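Local structure of proline dehydrogenase (Bradyrhizobium japonicum USDA 110, 3HAZ) at residues Asp770-Pro775 with Val920-Asp925; His583-Arg588 with Val696-Glu701; Gly630-Met635 with Ser642-Met647. The protein is a bifunctional flavoenzyme with FAD-dependent proline dehydrogenase and NAD-dependent 1-pyrroline-5-carboxylate dehydrogenase activities, probably oxidising proline to glutamate in two steps. All blocks are in the same frame, centred on the assembly; numbering follows the deposited sequence.

Interaction 1 (Asp770-Pro775 with Val920-Asp925); sequences DATALP and VHSRID
The Asp770 carboxylate faces Ser922, and Thr772 stands beside it with its hydroxyl turned to the backbone of Arg923. Ser922 OG donates to Asp770 OD2 at 2.6 Å on the syn side of that oxygen. Asp770 OD1 takes Thr772 OG1 at 2.7 Å, also syn, and Thr772 N, which comes from above the carboxylate on the same face and closes an Asx turn inside the type I turn Asp770-Ala773. Because Thr772 OG1 sits between the backbone N and the carbonyl carbon (chi1 71°), Arg923 N can donate to it at 2.8 Å, almost straight (170°). The same rotation sends Thr772 CG2 across Ile924, 3.7 Å from its CD1 and at about a right angle, while Thr772 CB lies over one face of the Arg923 guanidinium, whose NE is paired with Glu110 of helix 106-115. Asp770 N bonds to His921 O, joining the C-terminal ends of the neighbouring parallel strands 765-769 and 917-921 of the aldehyde dehydrogenase fold. Ser922 OG accepts from Ile924 N in an ST turn. Each hydroxyl thus donates to the buried carboxylate and accepts a backbone N-H, which fixes its rotation; with three donors around it, Asp770 probably stays ionised.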
loop_
_atom_site.group_PDB
_atom_site.type_symbol
_atom_site.label_atom_id
_atom_site.label_comp_id
_atom_site.label_asym_id
_atom_site.label_seq_id
_atom_site.Cartn_x
_atom_site.Cartn_y
_atom_site.Cartn_z
ATOM N N ASP A 770 10.868 37.775 -29.590
ATOM C CA ASP A 770 12.055 38.578 -29.278
ATOM C C ASP A 770 13.281 38.058 -30.018
ATOM O O ASP A 770 13.187 37.078 -30.756
ATOM C CB ASP A 770 12.298 38.686 -27.757
ATOM C CG ASP A 770 12.727 37.373 -27.116
ATOM O OD1 ASP A 770 13.306 36.496 -27.793
ATOM O OD2 ASP A 770 12.503 37.231 -25.897
ATOM N N ALA A 771 14.423 38.712 -29.822
ATOM C CA ALA A 771 15.613 38.416 -30.618
ATOM C C ALA A 771 16.338 37.129 -30.227
ATOM O O ALA A 771 17.307 36.743 -30.888
ATOM C CB ALA A 771 16.582 39.602 -30.608
ATOM N N THR A 772 15.887 36.469 -29.162
ATOM C CA THR A 772 16.417 35.153 -28.829
ATOM C C THR A 772 15.655 34.038 -29.538
ATOM O O THR A 772 16.029 32.869 -29.445
ATOM C CB THR A 772 16.394 34.860 -27.313
ATOM O OG1 THR A 772 15.037 34.674 -26.878
ATOM C CG2 THR A 772 17.047 35.994 -26.532
ATOM N N ALA A 773 14.580 34.386 -30.235
ATOM C CA ALA A 773 13.810 33.370 -30.943
ATOM C C ALA A 773 14.547 32.976 -32.215
ATOM O O ALA A 773 15.177 33.815 -32.854
ATOM C CB ALA A 773 12.420 33.887 -31.276
ATOM N N LEU A 774 14.468 31.702 -32.582
ATOM C CA LEU A 774 15.030 31.236 -33.847
ATOM C C LEU A 774 14.170 31.713 -35.016
ATOM O O LEU A 774 13.021 31.290 -35.159
ATOM C CB LEU A 774 15.121 29.707 -33.846
ATOM C CG LEU A 774 15.789 29.056 -35.056
ATOM C CD1 LEU A 774 17.220 29.540 -35.199
ATOM C CD2 LEU A 774 15.738 27.539 -34.935
ATOM N N PRO A 775 14.721 32.594 -35.867
ATOM C CA PRO A 775 13.904 33.152 -36.956
ATOM C C PRO A 775 13.213 32.104 -37.847
ATOM O O PRO A 775 12.079 32.336 -38.264
ATOM C CB PRO A 775 14.913 33.996 -37.760
ATOM C CG PRO A 775 15.953 34.374 -36.752
ATOM C CD PRO A 775 16.084 33.160 -35.851
ATOM N N VAL A 920 4.048 33.249 -27.964
ATOM C CA VAL A 920 5.286 33.825 -27.444
ATOM C C VAL A 920 6.480 33.008 -27.918
ATOM O O VAL A 920 6.562 31.807 -27.660
ATOM C CB VAL A 920 5.327 33.871 -25.898
ATOM C CG1 VAL A 920 6.625 34.539 -25.418
ATOM C CG2 VAL A 920 4.117 34.593 -25.341
ATOM N N HIS A 921 7.400 33.665 -28.618
ATOM C CA HIS A 921 8.625 33.024 -29.076
ATOM C C HIS A 921 9.823 33.673 -28.409
ATOM O O HIS A 921 10.121 34.844 -28.655
ATOM C CB HIS A 921 8.759 33.116 -30.594
ATOM C CG HIS A 921 8.342 31.874 -31.314
ATOM N ND1 HIS A 921 7.023 31.579 -31.589
ATOM C CD2 HIS A 921 9.068 30.843 -31.805
ATOM C CE1 HIS A 921 6.956 30.424 -32.227
ATOM N NE2 HIS A 921 8.184 29.961 -32.377
ATOM N N SER A 922 10.502 32.904 -27.567
ATOM C CA SER A 922 11.605 33.417 -26.776
ATOM C C SER A 922 12.342 32.291 -26.092
ATOM O O SER A 922 11.742 31.286 -25.713
ATOM C CB SER A 922 11.103 34.391 -25.716
ATOM O OG SER A 922 12.168 34.811 -24.871
ATOM N N ARG A 923 13.648 32.478 -25.935
ATOM C CA ARG A 923 14.485 31.554 -25.190
ATOM C C ARG A 923 14.376 31.880 -23.701
ATOM O O ARG A 923 14.653 31.040 -22.848
ATOM C CB ARG A 923 15.946 31.692 -25.658
ATOM C CG ARG A 923 16.858 30.520 -25.316
ATOM C CD ARG A 923 18.132 30.574 -26.164
ATOM N NE ARG A 923 19.063 31.587 -25.684
ATOM C CZ ARG A 923 19.938 32.230 -26.449
ATOM N NH1 ARG A 923 20.739 33.133 -25.911
ATOM N NH2 ARG A 923 20.008 31.983 -27.752
ATOM N N ILE A 924 13.941 33.102 -23.401
ATOM C CA ILE A 924 14.046 33.661 -22.052
ATOM C C ILE A 924 12.854 33.344 -21.137
ATOM O O ILE A 924 11.807 33.994 -21.200
ATOM C CB ILE A 924 14.264 35.184 -22.116
ATOM C CG1 ILE A 924 15.376 35.508 -23.121
ATOM C CG2 ILE A 924 14.584 35.739 -20.736
ATOM C CD1 ILE A 924 15.688 36.994 -23.260
ATOM N N ASP A 925 13.030 32.351 -20.274
ATOM C CA ASP A 925 11.977 31.949 -19.343
ATOM C C ASP A 925 11.373 33.114 -18.563
ATOM O O ASP A 925 10.160 33.179 -18.402
ATOM C CB ASP A 925 12.480 30.867 -18.382
ATOM C CG ASP A 925 12.646 29.518 -19.059
ATOM O OD1 ASP A 925 12.026 29.298 -20.117
ATOM O OD2 ASP A 925 13.392 28.673 -18.533
#

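Interaction 2 (His583-Arg588 with Val696-Glu701); sequences HLLESR and VALLHE. With SO4 (sulfate ion), chain H.
Arg588, at the end of helix 571-587, reaches across to Glu701 on helix 689-702, passing a bound sulfate on the way. Its CB already points toward the partner helix, and from there the chain runs extended. Arg588 CG passes 3.7 Å from sulfate O2, and CD follows the same oxygen. Arg588 NE donates to sulfate O2 at 3.1 Å, nearly straight (173°). Over one face of the guanidinium, offset toward its rim, lies Leu584 CD2. Beneath this polar layer the two helices, their short segments 10.6 Å apart at 128°, pack through Leu698, whose CD1 meets Leu585 CD2 at 3.7 Å and whose CG meets Leu584 CB; helix 689-702 is the crossover of a beta-alpha-beta unit between parallel strands 679-683 and 709-711. At the tip, Arg588 NH1 is shared, giving one bond to sulfate O4 at 2.9 Å and another to Glu701 OE2 at 2.8 Å. Arg588 NH2 completes the two-pronged, end-on salt bridge, meeting Glu701 OE1 at 3.0 Å from above the carboxylate, whose plane is turned 42° from that of the guanidinium. Cut back to an alanine here, the side chain would take both nitrogens from Glu701, whose carboxylate would probably be left without its mate and freer to turn.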
loop_
_atom_site.group_PDB
_atom_site.type_symbol
_atom_site.label_atom_id
_atom_site.label_comp_id
_atom_site.label_asym_id
_atom_site.label_seq_id
_atom_site.Cartn_x
_atom_site.Cartn_y
_atom_site.Cartn_z
ATOM N N HIS A 583 -16.580 6.076 -32.898
ATOM C CA HIS A 583 -16.257 4.897 -33.694
ATOM C C HIS A 583 -16.724 5.024 -35.150
ATOM O O HIS A 583 -15.992 4.690 -36.082
ATOM C CB HIS A 583 -16.853 3.642 -33.059
ATOM C CG HIS A 583 -16.762 2.430 -33.929
ATOM N ND1 HIS A 583 -15.579 1.752 -34.138
ATOM C CD2 HIS A 583 -17.703 1.779 -34.653
ATOM C CE1 HIS A 583 -15.797 0.734 -34.951
ATOM N NE2 HIS A 583 -17.077 0.727 -35.277
ATOM N N LEU A 584 -17.945 5.510 -35.342
ATOM C CA LEU A 584 -18.522 5.613 -36.680
ATOM C C LEU A 584 -17.820 6.708 -37.493
ATOM O O LEU A 584 -17.610 6.567 -38.698
ATOM C CB LEU A 584 -20.038 5.854 -36.600
ATOM C CG LEU A 584 -20.886 4.683 -36.067
ATOM C CD1 LEU A 584 -22.351 5.072 -35.869
ATOM C CD2 LEU A 584 -20.783 3.446 -36.967
ATOM N N LEU A 585 -17.453 7.791 -36.817
ATOM C CA LEU A 585 -16.736 8.893 -37.447
ATOM C C LEU A 585 -15.428 8.440 -38.085
ATOM O O LEU A 585 -15.174 8.711 -39.258
ATOM C CB LEU A 585 -16.451 9.988 -36.417
ATOM C CG LEU A 585 -17.650 10.870 -36.084
ATOM C CD1 LEU A 585 -17.376 11.723 -34.856
ATOM C CD2 LEU A 585 -18.010 11.733 -37.278
ATOM N N GLU A 586 -14.599 7.754 -37.308
ATOM C CA GLU A 586 -13.298 7.311 -37.800
ATOM C C GLU A 586 -13.480 6.225 -38.848
ATOM O O GLU A 586 -12.755 6.165 -39.842
ATOM C CB GLU A 586 -12.432 6.790 -36.653
ATOM C CG GLU A 586 -12.205 7.791 -35.539
ATOM C CD GLU A 586 -10.935 7.498 -34.769
ATOM O OE1 GLU A 586 -9.870 7.358 -35.409
ATOM O OE2 GLU A 586 -11.003 7.408 -33.529
ATOM N N SER A 587 -14.463 5.367 -38.611
ATOM C CA SER A 587 -14.808 4.318 -39.552
ATOM C C SER A 587 -15.206 4.900 -40.908
ATOM O O SER A 587 -14.969 4.286 -41.945
ATOM C CB SER A 587 -15.948 3.468 -38.990
ATOM O OG SER A 587 -16.441 2.590 -39.982
ATOM N N ARG A 588 -15.806 6.089 -40.894
ATOM C CA ARG A 588 -16.262 6.736 -42.123
ATOM C C ARG A 588 -15.492 8.024 -42.418
ATOM O O ARG A 588 -16.003 8.930 -43.079
ATOM C CB ARG A 588 -17.768 7.002 -42.054
ATOM C CG ARG A 588 -18.588 5.739 -41.830
ATOM C CD ARG A 588 -20.024 6.039 -41.418
ATOM N NE ARG A 588 -20.744 4.809 -41.100
ATOM C CZ ARG A 588 -21.992 4.761 -40.646
ATOM N NH1 ARG A 588 -22.556 3.590 -40.387
ATOM N NH2 ARG A 588 -22.674 5.881 -40.447
ATOM N N VAL A 696 -25.652 14.621 -37.562
ATOM C CA VAL A 696 -26.853 14.317 -36.793
ATOM C C VAL A 696 -27.355 12.901 -37.081
ATOM O O VAL A 696 -27.668 12.149 -36.158
ATOM C CB VAL A 696 -27.972 15.347 -37.062
ATOM C CG1 VAL A 696 -29.304 14.859 -36.500
ATOM C CG2 VAL A 696 -27.597 16.699 -36.462
ATOM N N ALA A 697 -27.428 12.535 -38.357
ATOM C CA ALA A 697 -27.873 11.191 -38.714
ATOM C C ALA A 697 -26.925 10.157 -38.113
ATOM O O ALA A 697 -27.343 9.080 -37.686
ATOM C CB ALA A 697 -27.969 11.030 -40.234
ATOM N N LEU A 698 -25.643 10.500 -38.064
ATOM C CA LEU A 698 -24.652 9.604 -37.484
ATOM C C LEU A 698 -24.866 9.458 -35.979
ATOM O O LEU A 698 -24.747 8.361 -35.433
ATOM C CB LEU A 698 -23.229 10.093 -37.792
ATOM C CG LEU A 698 -22.063 9.220 -37.319
ATOM C CD1 LEU A 698 -20.817 9.458 -38.169
ATOM C CD2 LEU A 698 -21.766 9.457 -35.843
ATOM N N LEU A 699 -25.177 10.564 -35.308
ATOM C CA LEU A 699 -25.433 10.526 -33.872
ATOM C C LEU A 699 -26.660 9.677 -33.558
ATOM O O LEU A 699 -26.651 8.900 -32.605
ATOM C CB LEU A 699 -25.620 11.932 -33.309
ATOM C CG LEU A 699 -24.349 12.749 -33.047
ATOM C CD1 LEU A 699 -24.729 14.138 -32.582
ATOM C CD2 LEU A 699 -23.475 12.061 -32.009
ATOM N N HIS A 700 -27.713 9.844 -34.354
ATOM C CA HIS A 700 -28.920 9.043 -34.193
ATOM C C HIS A 700 -28.576 7.565 -34.342
ATOM O O HIS A 700 -29.026 6.735 -33.556
ATOM C CB HIS A 700 -29.990 9.429 -35.225
ATOM C CG HIS A 700 -30.629 10.763 -34.983
ATOM N ND1 HIS A 700 -30.933 11.228 -33.720
ATOM C CD2 HIS A 700 -31.051 11.717 -35.846
ATOM C CE1 HIS A 700 -31.501 12.419 -33.815
ATOM N NE2 HIS A 700 -31.588 12.736 -35.095
ATOM N N GLU A 701 -27.777 7.240 -35.354
ATOM C CA GLU A 701 -27.375 5.857 -35.589
ATOM C C GLU A 701 -26.517 5.335 -34.437
ATOM O O GLU A 701 -26.509 4.141 -34.149
ATOM C CB GLU A 701 -26.618 5.730 -36.917
ATOM C CG GLU A 701 -26.183 4.306 -37.242
ATOM C CD GLU A 701 -25.379 4.202 -38.528
ATOM O OE1 GLU A 701 -25.313 5.197 -39.283
ATOM O OE2 GLU A 701 -24.816 3.117 -38.786
HETATM S S SO4 H . -19.666 1.014 -40.915
HETATM O O1 SO4 H . -18.962 1.097 -39.637
HETATM O O2 SO4 H . -19.287 2.144 -41.762
HETATM O O3 SO4 H . -19.313 -0.237 -41.580
HETATM O O4 SO4 H . -21.107 1.052 -40.681
#

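Interaction 3 (Gly630-Met635 with Ser642-Met647); sequences GSETAM and SNALTM
The carboxylate of Glu632 lies flat against Ala644: the methyl CB sits over one face, 3.5 Å from Glu632 CD and nearly as close to both oxygens. Farther along on the same side, Thr646 CG2 touches Glu632 CB at 3.4 Å as the two side chains run side by side. Glu632 CG is wedged between its backbone N and carbonyl carbon (chi1 59°), and the extended chain beyond it carries the acid group along the hairpin to Ala644. The second flat group, the Asn643 amide, is held at both ends. Asn643 OD1 bonds to Thr984 and to Gln954 of the second subunit, while Asn643 ND2 bonds to Glu641 and, at 3.1 Å, to a water.

Between the strands, Thr633 and Leu645 form an antiparallel hydrogen-bonded pair, with Thr633 N to Leu645 O and Leu645 N to Thr633 O both 2.8 Å. Met635 N adds a third bond to Asn643 O, also 2.8 Å long, from a position tilted off the carbonyl plane. Three successive torsions of the same sign, -47° to -67°, curl Met635 back, bringing its SD within 4.0 Å of Leu645 CB.

This beta hairpin of strands 633-634 and 641-656 follows helix 604-629, against which Met647 packs. Strand 978-986 pairs antiparallel along the other edge of strand 641-656, sharing backbone hydrogen bonds with Ser642, Ala644 and Thr646, while Met635 and Leu645 pack on Gly952 and Pro971 of the second subunit, consistent with the oligomerisation arm of aldehyde dehydrogenases.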
loop_
_atom_site.group_PDB
_atom_site.type_symbol
_atom_site.label_atom_id
_atom_site.label_comp_id
_atom_site.label_asym_id
_atom_site.label_seq_id
_atom_site.Cartn_x
_atom_site.Cartn_y
_atom_site.Cartn_z
ATOM N N GLY A 630 -21.942 10.177 -13.565
ATOM C CA GLY A 630 -22.014 8.744 -13.336
ATOM C C GLY A 630 -22.623 8.365 -12.003
ATOM O O GLY A 630 -23.367 7.393 -11.902
ATOM N N SER A 631 -22.300 9.135 -10.972
ATOM C CA SER A 631 -22.894 8.921 -9.661
ATOM C C SER A 631 -22.915 10.218 -8.868
ATOM O O SER A 631 -22.183 11.162 -9.173
ATOM C CB SER A 631 -22.122 7.853 -8.888
ATOM O OG SER A 631 -20.779 8.257 -8.681
ATOM N N GLU A 632 -23.756 10.248 -7.842
ATOM C CA GLU A 632 -23.888 11.413 -6.983
ATOM C C GLU A 632 -22.627 11.596 -6.153
ATOM O O GLU A 632 -21.799 10.691 -6.057
ATOM C CB GLU A 632 -25.090 11.241 -6.057
ATOM C CG GLU A 632 -25.005 10.015 -5.157
ATOM C CD GLU A 632 -26.316 9.722 -4.445
ATOM O OE1 GLU A 632 -27.387 10.072 -4.991
ATOM O OE2 GLU A 632 -26.275 9.142 -3.341
ATOM N N THR A 633 -22.483 12.772 -5.560
ATOM C CA THR A 633 -21.377 13.037 -4.654
ATOM C C THR A 633 -21.927 13.094 -3.237
ATOM O O THR A 633 -22.865 13.842 -2.960
ATOM C CB THR A 633 -20.678 14.371 -4.983
ATOM O OG1 THR A 633 -20.125 14.313 -6.304
ATOM C CG2 THR A 633 -19.565 14.664 -3.976
ATOM N N ALA A 634 -21.366 12.279 -2.352
ATOM C CA ALA A 634 -21.760 12.284 -0.949
ATOM C C ALA A 634 -21.148 13.490 -0.245
ATOM O O ALA A 634 -19.953 13.730 -0.348
ATOM C CB ALA A 634 -21.319 10.992 -0.272
ATOM N N MET A 635 -21.972 14.258 0.459
ATOM C CA MET A 635 -21.474 15.397 1.217
ATOM C C MET A 635 -21.311 14.998 2.674
ATOM O O MET A 635 -22.106 14.223 3.198
ATOM C CB MET A 635 -22.436 16.586 1.105
ATOM C CG MET A 635 -22.905 16.882 -0.317
ATOM S SD MET A 635 -21.558 17.337 -1.439
ATOM C CE MET A 635 -21.088 18.916 -0.728
ATOM N N SER A 642 -28.399 11.831 5.425
ATOM C CA SER A 642 -27.628 11.706 4.191
ATOM C C SER A 642 -27.768 12.966 3.347
ATOM O O SER A 642 -28.838 13.575 3.295
ATOM C CB SER A 642 -28.073 10.484 3.385
ATOM O OG SER A 642 -29.339 10.703 2.781
ATOM N N ASN A 643 -26.681 13.349 2.686
ATOM C CA ASN A 643 -26.669 14.508 1.806
ATOM C C ASN A 643 -25.955 14.161 0.515
ATOM O O ASN A 643 -24.778 13.815 0.527
ATOM C CB ASN A 643 -25.981 15.694 2.480
ATOM C CG ASN A 643 -26.759 16.217 3.666
ATOM O OD1 ASN A 643 -27.678 17.023 3.513
ATOM N ND2 ASN A 643 -26.395 15.762 4.861
ATOM N N ALA A 644 -26.671 14.245 -0.599
ATOM C CA ALA A 644 -26.122 13.837 -1.880
ATOM C C ALA A 644 -26.309 14.914 -2.941
ATOM O O ALA A 644 -27.412 15.436 -3.125
ATOM C CB ALA A 644 -26.752 12.522 -2.324
ATOM N N LEU A 645 -25.223 15.235 -3.642
ATOM C CA LEU A 645 -25.244 16.225 -4.717
ATOM C C LEU A 645 -25.266 15.533 -6.082
ATOM O O LEU A 645 -24.448 14.646 -6.362
ATOM C CB LEU A 645 -24.019 17.144 -4.615
ATOM C CG LEU A 645 -23.884 18.314 -5.598
ATOM C CD1 LEU A 645 -25.030 19.314 -5.446
ATOM C CD2 LEU A 645 -22.544 19.018 -5.406
ATOM N N THR A 646 -26.212 15.929 -6.926
ATOM C CA THR A 646 -26.308 15.366 -8.268
ATOM C C THR A 646 -26.330 16.482 -9.306
ATOM O O THR A 646 -26.513 17.650 -8.966
ATOM C CB THR A 646 -27.564 14.475 -8.431
ATOM O OG1 THR A 646 -28.723 15.202 -8.022
ATOM C CG2 THR A 646 -27.459 13.220 -7.575
ATOM N N MET A 647 -26.138 16.110 -10.566
ATOM C CA MET A 647 -26.169 17.049 -11.680
ATOM C C MET A 647 -27.141 16.539 -12.723
ATOM O O MET A 647 -26.983 15.439 -13.249
ATOM C CB MET A 647 -24.792 17.157 -12.320
ATOM C CG MET A 647 -23.675 17.325 -11.328
ATOM S SD MET A 647 -23.375 19.059 -11.028
ATOM C CE MET A 647 -22.482 19.444 -12.526
HETATM O O HOH W 1 -22.395 15.275 -8.506
HETATM O O HOH W 2 -24.096 11.987 3.079
HETATM O O HOH W 3 -24.386 13.550 5.656
#

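Overall arrangement
Of the segments joined here, the one on helix 571-587 comes first along the chain from the N terminus, and the loop it opens closes only when interaction 2 brings it against helix 689-702. Interaction 3 is nested inside that loop, a short hairpin closed between 630-635 and 642-647; its centre is about 33 Å from that of interaction 2. Interaction 1 follows in series, its 144-residue loop running from 770-775 to 920-925, so no loops cross. Its centre lies about 44 Å from that of interaction 2 and 49 Å from that of interaction 3. All belong to the aldehyde dehydrogenase part: interaction 2 ties helix 571-587 to helix 689-702, interaction 3 builds the projecting arm, and interaction 1 joins two strand ends near helices 71-85 and 106-115.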